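Local coordinates for putative DNA-binding protein (Ralstonia eutropha, PDB 2OBP) that probably binds DNA through a small winged helix-turn-helix domain, at residues V24-G29 and A86-L91; S38-A43 and L48-L53; R55-L60 and A66-E71. One frame throughout, in Å; residues are numbered along the deposited sequence.

Interaction 1 of 3, residues V24-G29 and A86-L91; sequences VLREAG and ALAAQL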
ATOM      1  N   VAL A  24       3.753   1.519   5.301  1.00 24.89           N
ATOM      2  CA  VAL A  24       3.769   0.059   5.317  1.00 26.28           C
ATOM      3  C   VAL A  24       4.204  -0.494   3.948  1.00 27.10           C
ATOM      4  O   VAL A  24       5.019  -1.416   3.876  1.00 28.76           O
ATOM      5  CB  VAL A  24       2.395  -0.497   5.730  1.00 23.53           C
ATOM      6  CG1 VAL A  24       2.278  -1.966   5.457  1.00 29.84           C
ATOM      7  CG2 VAL A  24       2.143  -0.191   7.198  1.00 30.71           C
ATOM      8  N   LEU A  25       3.674   0.075   2.862  1.00 26.17           N
ATOM      9  CA  LEU A  25       4.020  -0.389   1.520  1.00 26.18           C
ATOM     10  C   LEU A  25       5.495  -0.108   1.189  1.00 25.47           C
ATOM     11  O   LEU A  25       6.151  -0.907   0.534  1.00 25.82           O
ATOM     12  CB  LEU A  25       3.095   0.206   0.443  1.00 25.09           C
ATOM     13  CG  LEU A  25       1.633  -0.306   0.514  1.00 28.34           C
ATOM     14  CD1 LEU A  25       0.796   0.392  -0.557  1.00 30.31           C
ATOM     15  CD2 LEU A  25       1.542  -1.842   0.449  1.00 32.06           C
ATOM     16  N   ARG A  26       6.026   1.009   1.652  1.00 26.89           N
ATOM     17  CA  ARG A  26       7.433   1.256   1.477  1.00 26.36           C
ATOM     18  C   ARG A  26       8.302   0.187   2.163  1.00 28.13           C
ATOM     19  O   ARG A  26       9.254  -0.311   1.562  1.00 27.49           O
ATOM     20  CB  ARG A  26       7.787   2.654   1.984  1.00 26.86           C
ATOM     21  CG  ARG A  26       9.297   2.858   2.212  1.00 32.69           C
ATOM     22  CD  ARG A  26       9.601   4.292   2.418  1.00 35.56           C
ATOM     23  NE  ARG A  26      10.975   4.584   2.865  1.00 38.63           N
ATOM     24  CZ  ARG A  26      12.089   4.292   2.180  1.00 47.52           C
ATOM     25  NH1 ARG A  26      12.064   3.683   0.989  1.00 40.73           N
ATOM     26  NH2 ARG A  26      13.264   4.636   2.689  1.00 50.86           N
ATOM     27  N   GLU A  27       7.983  -0.123   3.416  1.00 27.86           N
ATOM     28  CA  GLU A  27       8.641  -1.197   4.166  1.00 28.50           C
ATOM     29  C   GLU A  27       8.581  -2.531   3.412  1.00 28.81           C
ATOM     30  O   GLU A  27       9.583  -3.225   3.284  1.00 29.23           O
ATOM     31  CB  GLU A  27       7.995  -1.359   5.546  1.00 30.65           C
ATOM     32  CG  GLU A  27       8.755  -2.335   6.457  1.00 32.01           C
ATOM     33  CD  GLU A  27       8.026  -2.679   7.739  0.50 30.92           C
ATOM     34  OE1 GLU A  27       7.219  -1.855   8.225  0.50 32.14           O
ATOM     35  OE2 GLU A  27       8.279  -3.787   8.263  0.50 32.59           O
ATOM     36  N   ALA A  28       7.394  -2.881   2.919  1.00 26.79           N
ATOM     37  CA  ALA A  28       7.200  -4.126   2.184  1.00 25.88           C
ATOM     38  C   ALA A  28       8.141  -4.263   0.976  1.00 27.93           C
ATOM     39  O   ALA A  28       8.620  -5.366   0.664  1.00 30.39           O
ATOM     40  CB  ALA A  28       5.746  -4.229   1.750  1.00 25.67           C
ATOM     41  N   GLY A  29       8.424  -3.149   0.322  1.00 29.62           N
ATOM     42  CA  GLY A  29       9.220  -3.137  -0.899  1.00 31.37           C
ATOM     43  C   GLY A  29      10.705  -2.935  -0.747  1.00 33.68           C
ATOM     44  O   GLY A  29      11.391  -2.886  -1.758  1.00 38.49           O
ATOM     45  N   ALA A  86       9.632   5.229  -5.494  1.00 25.58           N
ATOM     46  CA  ALA A  86      10.629   6.295  -5.556  1.00 23.56           C
ATOM     47  C   ALA A  86      10.186   7.494  -4.743  1.00 22.80           C
ATOM     48  O   ALA A  86      11.019   8.099  -4.061  1.00 23.75           O
ATOM     49  CB  ALA A  86      11.005   6.724  -7.051  1.00 22.97           C
ATOM     50  N   LEU A  87       8.900   7.856  -4.812  1.00 21.20           N
ATOM     51  CA  LEU A  87       8.379   8.996  -4.036  1.00 24.05           C
ATOM     52  C   LEU A  87       8.389   8.707  -2.541  1.00 25.40           C
ATOM     53  O   LEU A  87       8.773   9.558  -1.751  1.00 25.15           O
ATOM     54  CB  LEU A  87       6.997   9.423  -4.520  1.00 25.00           C
ATOM     55  CG  LEU A  87       6.394  10.565  -3.723  1.00 25.50           C
ATOM     56  CD1 LEU A  87       7.089  11.899  -4.042  1.00 23.04           C
ATOM     57  CD2 LEU A  87       4.884  10.655  -3.991  1.00 25.00           C
ATOM     58  N   ALA A  88       8.004   7.496  -2.159  1.00 25.48           N
ATOM     59  CA  ALA A  88       7.960   7.137  -0.748  1.00 25.39           C
ATOM     60  C   ALA A  88       9.324   7.258  -0.047  1.00 25.70           C
ATOM     61  O   ALA A  88       9.404   7.715   1.091  1.00 25.87           O
ATOM     62  CB  ALA A  88       7.389   5.728  -0.585  1.00 24.05           C
ATOM     63  N   ALA A  89      10.379   6.916  -0.766  1.00 24.74           N
ATOM     64  CA  ALA A  89      11.763   7.052  -0.284  1.00 26.17           C
ATOM     65  C   ALA A  89      12.169   8.508   0.010  1.00 25.95           C
ATOM     66  O   ALA A  89      13.012   8.788   0.869  1.00 26.99           O
ATOM     67  CB  ALA A  89      12.733   6.435  -1.308  1.00 26.90           C
ATOM     68  N   GLN A  90      11.594   9.429  -0.746  1.00 22.99           N
ATOM     69  CA  GLN A  90      11.847  10.836  -0.586  1.00 21.98           C
ATOM     70  C   GLN A  90      10.929  11.471   0.455  1.00 23.20           C
ATOM     71  O   GLN A  90      11.333  12.340   1.222  1.00 22.93           O
ATOM     72  CB  GLN A  90      11.683  11.536  -1.953  1.00 22.33           C
ATOM     73  CG  GLN A  90      12.668  10.996  -2.999  1.00 19.40           C
ATOM     74  CD  GLN A  90      12.117  10.991  -4.457  1.00 25.96           C
ATOM     75  OE1 GLN A  90      10.916  11.282  -4.730  1.00 22.96           O
ATOM     76  NE2 GLN A  90      13.033  10.653  -5.414  1.00 27.51           N
ATOM     77  N   LEU A  91       9.672  11.074   0.441  1.00 24.85           N
ATOM     78  CA  LEU A  91       8.683  11.650   1.336  1.00 25.33           C
ATOM     79  C   LEU A  91       9.033  11.271   2.797  1.00 24.62           C
ATOM     80  O   LEU A  91       8.826  12.053   3.710  1.00 26.02           O
ATOM     81  CB  LEU A  91       7.308  11.126   0.943  1.00 27.86           C
ATOM     82  CG  LEU A  91       6.060  11.732   1.554  1.00 28.07           C
ATOM     83  CD1 LEU A  91       6.073  13.275   1.450  1.00 26.59           C
ATOM     84  CD2 LEU A  91       4.857  11.098   0.845  1.00 27.66           C
TER
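R26 lays its long side chain across A88 and A89, over backbone and methyls, and these are the only residues of A86-L91 that it meets. The contact begins low on the side chain, where R26 CB lies 4.0 Å from A88 CB, and continues outward through R26 CD, which rests 3.7 Å from the carbonyl oxygen A88 O. At the end of the chain the guanidinium sets one face over A89: the backbone carbon A89 CA stands 3.6 Å above the plane, displaced toward the rim of the group. R26 NH1 is the branch nearest the methyl of this alanine, 3.6 Å from A89 CB. With CG swung away from the backbone N (chi1 164°), the chain is extended as far as NE, and the guanidinium is then turned out of line (chi4 61°). In this way the arginine leaves helix 16-28 and spans the gap to helix 82-91.

Alanine suits both positions on the second helix. Its methyl group fills little space, which lets an arginine lie along the helix surface although R26 CA and A88 CA are only 6.3 Å apart. A88 is buried and also packs on L80 of strand 76-80, whereas A89 is partly exposed and takes the charged end of R26. The first helix is thus joined to the C-terminal helix that follows the two-stranded sheet.

No hydrogen bond or salt bridge crosses here. The guanidinium meets carbon with its face, and A88 O lies oblique to it without accepting a bond, so the attachment rests on van der Waals contact, of the methylenes over A88 and of the guanidinium over A89, with at most a modest electrostatic attraction between A88 O and the positive charge.

Interaction 2 of 3, residues S38-A43 and L48-L53; sequences SLPKIA and LPMSVL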
ATOM      1  N   SER A  38       0.022  -9.413   1.142  1.00 20.20           N
ATOM      2  CA  SER A  38      -1.401  -9.594   1.030  1.00 22.43           C
ATOM      3  C   SER A  38      -2.181  -8.501   1.745  1.00 24.11           C
ATOM      4  O   SER A  38      -1.703  -7.878   2.692  1.00 21.29           O
ATOM      5  CB  SER A  38      -1.797 -10.948   1.594  1.00 21.01           C
ATOM      6  OG  SER A  38      -1.767 -11.057   3.020  1.00 21.68           O
ATOM      7  N   LEU A  39      -3.416  -8.276   1.291  1.00 22.95           N
ATOM      8  CA  LEU A  39      -4.203  -7.173   1.893  1.00 22.30           C
ATOM      9  C   LEU A  39      -4.341  -7.297   3.408  1.00 22.34           C
ATOM     10  O   LEU A  39      -4.146  -6.317   4.120  1.00 25.44           O
ATOM     11  CB  LEU A  39      -5.551  -6.996   1.197  1.00 23.76           C
ATOM     12  CG  LEU A  39      -5.483  -6.826  -0.308  1.00 23.51           C
ATOM     13  CD1 LEU A  39      -6.917  -6.643  -0.878  1.00 29.22           C
ATOM     14  CD2 LEU A  39      -4.552  -5.705  -0.747  1.00 22.33           C
ATOM     15  N   PRO A  40      -4.664  -8.493   3.934  1.00 21.88           N
ATOM     16  CA  PRO A  40      -4.795  -8.545   5.403  1.00 19.82           C
ATOM     17  C   PRO A  40      -3.513  -8.213   6.182  1.00 20.69           C
ATOM     18  O   PRO A  40      -3.581  -7.726   7.315  1.00 22.69           O
ATOM     19  CB  PRO A  40      -5.200 -10.002   5.649  1.00 19.14           C
ATOM     20  CG  PRO A  40      -5.890 -10.351   4.360  1.00 20.43           C
ATOM     21  CD  PRO A  40      -5.051  -9.764   3.321  1.00 22.57           C
ATOM     22  N   LYS A  41      -2.366  -8.573   5.635  1.00 22.39           N
ATOM     23  CA  LYS A  41      -1.097  -8.245   6.227  1.00 22.61           C
ATOM     24  C   LYS A  41      -0.841  -6.739   6.220  1.00 23.10           C
ATOM     25  O   LYS A  41      -0.399  -6.160   7.236  1.00 23.09           O
ATOM     26  CB  LYS A  41       0.023  -8.977   5.497  1.00 22.67           C
ATOM     27  CG  LYS A  41       1.372  -8.739   6.165  1.00 22.67           C
ATOM     28  CD  LYS A  41       2.496  -9.519   5.544  1.00 25.59           C
ATOM     29  CE  LYS A  41       3.846  -9.074   6.091  1.00 31.60           C
ATOM     30  NZ  LYS A  41       4.975  -9.914   5.548  1.00 29.88           N
ATOM     31  N   ILE A  42      -1.151  -6.093   5.099  1.00 22.35           N
ATOM     32  CA  ILE A  42      -1.033  -4.631   5.035  1.00 21.77           C
ATOM     33  C   ILE A  42      -1.952  -3.979   6.087  1.00 23.18           C
ATOM     34  O   ILE A  42      -1.529  -3.050   6.811  1.00 25.33           O
ATOM     35  CB  ILE A  42      -1.374  -4.110   3.615  1.00 22.69           C
ATOM     36  CG1 ILE A  42      -0.410  -4.640   2.548  1.00 20.92           C
ATOM     37  CG2 ILE A  42      -1.304  -2.596   3.566  1.00 22.84           C
ATOM     38  CD1 ILE A  42      -0.943  -4.576   1.057  1.00 23.22           C
ATOM     39  N   ALA A  43      -3.202  -4.456   6.154  1.00 23.64           N
ATOM     40  CA  ALA A  43      -4.191  -3.938   7.120  1.00 23.31           C
ATOM     41  C   ALA A  43      -3.724  -4.134   8.547  1.00 26.49           C
ATOM     42  O   ALA A  43      -3.839  -3.225   9.389  1.00 26.53           O
ATOM     43  CB  ALA A  43      -5.566  -4.598   6.898  1.00 24.31           C
ATOM     44  N   LEU A  48      -5.303  -0.871  10.417  1.00 25.74           N
ATOM     45  CA  LEU A  48      -6.505  -0.347   9.780  1.00 25.63           C
ATOM     46  C   LEU A  48      -7.468  -1.498   9.576  1.00 26.27           C
ATOM     47  O   LEU A  48      -7.050  -2.594   9.234  1.00 27.02           O
ATOM     48  CB  LEU A  48      -6.174   0.262   8.413  1.00 27.54           C
ATOM     49  CG  LEU A  48      -5.334   1.529   8.429  1.00 27.06           C
ATOM     50  CD1 LEU A  48      -5.045   2.000   6.986  1.00 30.46           C
ATOM     51  CD2 LEU A  48      -6.011   2.664   9.213  1.00 24.31           C
ATOM     52  N   PRO A  49      -8.769  -1.251   9.770  1.00 26.78           N
ATOM     53  CA  PRO A  49      -9.767  -2.204   9.301  1.00 25.31           C
ATOM     54  C   PRO A  49      -9.666  -2.398   7.783  1.00 26.00           C
ATOM     55  O   PRO A  49      -9.262  -1.455   7.067  1.00 25.19           O
ATOM     56  CB  PRO A  49     -11.095  -1.530   9.623  1.00 31.64           C
ATOM     57  CG  PRO A  49     -10.783  -0.401  10.537  1.00 28.58           C
ATOM     58  CD  PRO A  49      -9.365  -0.029  10.342  1.00 23.72           C
HETATM   59  N   MSE A  50     -10.028  -3.582   7.299  1.00 25.49           N
HETATM   60  CA  MSE A  50      -9.970  -3.863   5.875  0.50 25.95           C
HETATM   61  C   MSE A  50     -10.750  -2.844   5.018  1.00 25.58           C
HETATM   62  O   MSE A  50     -10.326  -2.493   3.907  1.00 24.77           O
HETATM   63  CB  MSE A  50     -10.471  -5.284   5.645  0.50 27.46           C
HETATM   64  CG  MSE A  50     -10.471  -5.717   4.225  0.50 20.84           C
HETATM   65 SE   MSE A  50      -8.790  -5.535   3.274  0.38 28.05          SE
HETATM   66  CE  MSE A  50      -7.598  -6.431   4.344  0.50  6.74           C
ATOM     67  N   SER A  51     -11.906  -2.380   5.510  1.00 26.37           N
ATOM     68  CA  SER A  51     -12.686  -1.420   4.711  1.00 25.55           C
ATOM     69  C   SER A  51     -11.903  -0.121   4.484  1.00 25.35           C
ATOM     70  O   SER A  51     -11.946   0.466   3.393  1.00 22.96           O
ATOM     71  CB  SER A  51     -14.038  -1.118   5.379  1.00 28.93           C
ATOM     72  OG  SER A  51     -13.823  -0.636   6.680  1.00 28.22           O
ATOM     73  N   VAL A  52     -11.202   0.343   5.506  1.00 24.74           N
ATOM     74  CA  VAL A  52     -10.396   1.560   5.388  1.00 23.65           C
ATOM     75  C   VAL A  52      -9.196   1.335   4.462  1.00 24.93           C
ATOM     76  O   VAL A  52      -8.880   2.159   3.585  1.00 23.02           O
ATOM     77  CB  VAL A  52      -9.945   2.077   6.784  1.00 22.76           C
ATOM     78  CG1 VAL A  52      -9.134   3.361   6.609  1.00 23.83           C
ATOM     79  CG2 VAL A  52     -11.174   2.286   7.662  1.00 24.84           C
ATOM     80  N   LEU A  53      -8.561   0.182   4.596  1.00 24.04           N
ATOM     81  CA  LEU A  53      -7.424  -0.134   3.723  1.00 22.20           C
ATOM     82  C   LEU A  53      -7.872  -0.100   2.268  1.00 22.22           C
ATOM     83  O   LEU A  53      -7.162   0.463   1.407  1.00 22.77           O
ATOM     84  CB  LEU A  53      -6.768  -1.470   4.072  1.00 23.20           C
ATOM     85  CG  LEU A  53      -5.633  -1.881   3.087  1.00 21.78           C
ATOM     86  CD1 LEU A  53      -4.419  -0.911   3.119  1.00 24.17           C
ATOM     87  CD2 LEU A  53      -5.189  -3.353   3.304  1.00 22.61           C
TER
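L53 packs against I42, L39 and A43, sending its two methyls to different places: CD1 meets I42 CG2 at 3.6 Å, while CD2 lies close to the backbone of the first helix, 3.2 Å from L39 O and 3.6 Å from A43 N. The methyls of I42 and L53 meet where their side chains cross at about a right angle. A leucine suits this place because its forked end can touch a neighbouring side chain and a helix backbone at once. A43 is the residue of S38-A43 most enclosed by this contact, and its small methyl lets the following helix come close.

The end of M50, present as selenomethionine, comes nearer than its CB direction suggests. In one of its two conformers, bends at chi2 and chi3 (both 54°) fold the chain back and bring CE to 3.8 Å from L39 CB and 3.7 Å from A43 CB, with P40 CG a little farther off. Helices 39-46 and 50-62, joined by a tight turn, form the helix-turn-helix of a winged-helix fold, in which the second is the likely recognition helix. Elsewhere in the core, L48 and L53 rest on V21 of helix 16-28, and L39 and I42 reach A78 of strand 76-80.

One backbone hydrogen bond accompanies this packing. L48 N donates to A43 O at 3.0 Å and nearly straight (168°), tying the end of the turn to helix 39-46 before P49 occupies the N-cap position of helix 50-62. A43 CB also lies 3.4 Å from L48 O.

Interaction 3 of 3, residues R55-L60 and A66-E71; sequences RVLTQL and ADVSVE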
ATOM      1  N   ARG A  55     -10.283   1.510   0.844  1.00 23.51           N
ATOM      2  CA  ARG A  55     -10.544   2.875   0.440  1.00 21.81           C
ATOM      3  C   ARG A  55      -9.234   3.583   0.085  1.00 22.68           C
ATOM      4  O   ARG A  55      -9.105   4.216  -0.961  1.00 22.97           O
ATOM      5  CB  ARG A  55     -11.289   3.598   1.596  1.00 23.64           C
ATOM      6  CG  ARG A  55     -11.735   5.039   1.325  1.00 24.09           C
ATOM      7  CD  ARG A  55     -10.661   6.049   1.606  1.00 20.48           C
ATOM      8  NE  ARG A  55     -10.371   6.220   3.041  1.00 25.99           N
ATOM      9  CZ  ARG A  55      -9.452   7.039   3.558  1.00 31.12           C
ATOM     10  NH1 ARG A  55      -8.677   7.778   2.800  1.00 27.36           N
ATOM     11  NH2 ARG A  55      -9.332   7.130   4.881  1.00 28.80           N
ATOM     12  N   VAL A  56      -8.278   3.473   0.995  1.00 21.24           N
ATOM     13  CA  VAL A  56      -6.963   4.080   0.804  1.00 20.10           C
ATOM     14  C   VAL A  56      -6.265   3.518  -0.455  1.00 19.22           C
ATOM     15  O   VAL A  56      -5.717   4.269  -1.283  1.00 21.21           O
ATOM     16  CB  VAL A  56      -6.077   3.891   2.050  1.00 22.51           C
ATOM     17  CG1 VAL A  56      -4.622   4.202   1.740  1.00 20.36           C
ATOM     18  CG2 VAL A  56      -6.599   4.733   3.264  1.00 20.28           C
ATOM     19  N   LEU A  57      -6.320   2.203  -0.639  1.00 19.76           N
ATOM     20  CA  LEU A  57      -5.680   1.617  -1.827  1.00 20.46           C
ATOM     21  C   LEU A  57      -6.359   2.042  -3.092  1.00 21.37           C
ATOM     22  O   LEU A  57      -5.703   2.178  -4.110  1.00 20.69           O
ATOM     23  CB  LEU A  57      -5.623   0.092  -1.748  1.00 21.69           C
ATOM     24  CG  LEU A  57      -4.682  -0.497  -0.671  1.00 21.92           C
ATOM     25  CD1 LEU A  57      -4.853  -2.038  -0.567  1.00 24.57           C
ATOM     26  CD2 LEU A  57      -3.218  -0.135  -0.967  1.00 21.74           C
ATOM     27  N   THR A  58      -7.687   2.136  -3.098  1.00 21.78           N
ATOM     28  CA  THR A  58      -8.362   2.628  -4.279  1.00 21.24           C
ATOM     29  C   THR A  58      -7.843   4.017  -4.639  1.00 20.78           C
ATOM     30  O   THR A  58      -7.611   4.345  -5.798  1.00 22.03           O
ATOM     31  CB  THR A  58      -9.892   2.637  -4.124  1.00 21.57           C
ATOM     32  OG1 THR A  58     -10.341   1.257  -4.034  1.00 22.57           O
ATOM     33  CG2 THR A  58     -10.557   3.347  -5.304  1.00 22.25           C
ATOM     34  N   GLN A  59      -7.677   4.862  -3.629  1.00 20.46           N
ATOM     35  CA  GLN A  59      -7.181   6.215  -3.854  1.00 19.66           C
ATOM     36  C   GLN A  59      -5.727   6.229  -4.305  1.00 22.42           C
ATOM     37  O   GLN A  59      -5.359   7.018  -5.176  1.00 20.61           O
ATOM     38  CB  GLN A  59      -7.348   7.045  -2.572  1.00 18.03           C
ATOM     39  CG  GLN A  59      -8.822   7.345  -2.245  1.00 20.94           C
ATOM     40  CD  GLN A  59      -9.041   7.988  -0.883  1.00 19.79           C
ATOM     41  OE1 GLN A  59      -8.198   7.844   0.012  1.00 24.57           O
ATOM     42  NE2 GLN A  59     -10.162   8.728  -0.730  1.00 20.11           N
ATOM     43  N   LEU A  60      -4.883   5.400  -3.694  1.00 23.78           N
ATOM     44  CA  LEU A  60      -3.477   5.318  -4.144  1.00 23.00           C
ATOM     45  C   LEU A  60      -3.326   4.720  -5.539  1.00 23.95           C
ATOM     46  O   LEU A  60      -2.401   5.113  -6.288  1.00 23.61           O
ATOM     47  CB  LEU A  60      -2.605   4.544  -3.133  1.00 21.18           C
ATOM     48  CG  LEU A  60      -2.467   5.235  -1.770  1.00 23.40           C
ATOM     49  CD1 LEU A  60      -1.694   4.309  -0.809  1.00 24.04           C
ATOM     50  CD2 LEU A  60      -1.800   6.632  -1.937  1.00 22.54           C
ATOM     51  N   ALA A  66       0.125   3.033  -6.286  1.00 21.57           N
ATOM     52  CA  ALA A  66       0.043   1.668  -5.788  1.00 21.77           C
ATOM     53  C   ALA A  66      -0.593   0.806  -6.839  1.00 21.72           C
ATOM     54  O   ALA A  66      -1.407   1.275  -7.626  1.00 24.19           O
ATOM     55  CB  ALA A  66      -0.779   1.579  -4.494  1.00 22.74           C
ATOM     56  N   ASP A  67      -0.161  -0.449  -6.868  1.00 23.12           N
ATOM     57  CA  ASP A  67      -0.742  -1.510  -7.678  1.00 23.55           C
ATOM     58  C   ASP A  67      -1.553  -2.347  -6.735  1.00 25.33           C
ATOM     59  O   ASP A  67      -1.090  -2.707  -5.651  1.00 28.22           O
ATOM     60  CB  ASP A  67       0.371  -2.363  -8.261  1.00 29.71           C
ATOM     61  CG  ASP A  67      -0.119  -3.382  -9.291  0.50 27.75           C
ATOM     62  OD1 ASP A  67      -1.333  -3.503  -9.569  0.50 35.41           O
ATOM     63  OD2 ASP A  67       0.739  -4.030  -9.890  0.50 33.55           O
ATOM     64  N   VAL A  68      -2.804  -2.573  -7.085  1.00 22.23           N
ATOM     65  CA  VAL A  68      -3.670  -3.404  -6.241  1.00 22.12           C
ATOM     66  C   VAL A  68      -4.083  -4.533  -7.158  1.00 24.97           C
ATOM     67  O   VAL A  68      -4.754  -4.307  -8.162  1.00 27.20           O
ATOM     68  CB  VAL A  68      -4.894  -2.598  -5.705  1.00 23.28           C
ATOM     69  CG1 VAL A  68      -5.746  -3.476  -4.744  1.00 26.82           C
ATOM     70  CG2 VAL A  68      -4.368  -1.275  -5.021  1.00 23.12           C
ATOM     71  N   SER A  69      -3.693  -5.768  -6.813  1.00 24.44           N
ATOM     72  CA  SER A  69      -3.945  -6.941  -7.661  0.50 21.84           C
ATOM     73  C   SER A  69      -4.871  -7.911  -6.917  1.00 23.47           C
ATOM     74  O   SER A  69      -4.461  -8.518  -5.939  1.00 24.80           O
ATOM     75  CB  SER A  69      -2.632  -7.662  -8.015  0.50 23.66           C
ATOM     76  OG  SER A  69      -1.811  -6.924  -8.928  0.50 19.18           O
ATOM     77  N   VAL A  70      -6.099  -8.060  -7.399  1.00 24.23           N
ATOM     78  CA  VAL A  70      -7.084  -8.980  -6.807  1.00 23.35           C
ATOM     79  C   VAL A  70      -7.548 -10.052  -7.818  1.00 23.91           C
ATOM     80  O   VAL A  70      -7.528  -9.856  -9.051  1.00 23.06           O
ATOM     81  CB  VAL A  70      -8.288  -8.205  -6.204  1.00 22.53           C
ATOM     82  CG1 VAL A  70      -7.796  -7.215  -5.071  1.00 22.84           C
ATOM     83  CG2 VAL A  70      -9.078  -7.469  -7.350  1.00 25.14           C
ATOM     84  N   GLU A  71      -7.946 -11.196  -7.285  1.00 24.93           N
ATOM     85  CA  GLU A  71      -8.479 -12.312  -8.048  1.00 27.93           C
ATOM     86  C   GLU A  71      -9.995 -12.276  -7.965  1.00 27.75           C
ATOM     87  O   GLU A  71     -10.565 -11.360  -7.375  1.00 29.23           O
ATOM     88  CB  GLU A  71      -7.951 -13.645  -7.467  1.00 31.34           C
ATOM     89  CG  GLU A  71      -6.458 -13.836  -7.713  1.00 35.31           C
ATOM     90  CD  GLU A  71      -6.033 -15.290  -7.607  0.50 33.78           C
ATOM     91  OE1 GLU A  71      -5.864 -15.800  -6.475  0.50 35.85           O
ATOM     92  OE2 GLU A  71      -5.891 -15.931  -8.670  0.50 37.19           O
TER
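A66, the first residue of the strand, meets L60 through both backbone and side chain. Its methyl CB lies 3.7 Å from L60 CB, and its backbone N donates to L60 O at 3.3 Å. That bond is long and bent (135° at the hydrogen), and the donor approaches from above the carbonyl plane rather than along a lone pair, so it should grip less firmly than a well-aligned backbone bond. The methyl of alanine suits this start of the strand: it is small enough for the chain to pass directly beside the helix it has just left.

D67 turns its side chain away from the helix, a fitting place for a carboxylate, while its backbone bonds to S79 on the neighbouring strand. Strands 66-70 and 76-80 form an antiparallel hairpin, consistent with the wing of a winged helix-turn-helix domain, and A66 and V68 pack one face of the hairpin's first strand on helix 50-62.

V68 comes next, with its side chain directed back to the helix. Its two methyls diverge: CG1 stands opposite the backbone N (chi1 -176°), whereas CG2 stands beside that N and carries the contact, 3.8 Å from L57 CB and equally far from L57 O. A beta-branched residue is at home in an extended strand and offers a broad apolar flank to the helix. L57 also packs on A78 of the second strand, and L60 on V21 of helix 16-28.

Beyond V68 the strand draws away from the helix. S69 continues the hairpin through backbone bonding with H77.

From the N terminus, helix 16-28 supplies V24-G29, the first half of interaction 1, whose partner arrives only with helix 82-91; this contact therefore closes the longest loop, and the other two nest inside it. Interaction 2 closes a short loop between helices 39-46 and 50-62. Interaction 3 then opens farther along helix 50-62 and closes at strand 66-70, in series with interaction 2. The centres of interactions 2 and 3 lie about 11 Å apart, and L39 CD2 meets L57 CD1 at 3.7 Å. L25 joins all three by packing on I42 and L57, uniting the helix-turn-helix, hairpin and terminal helices around one core.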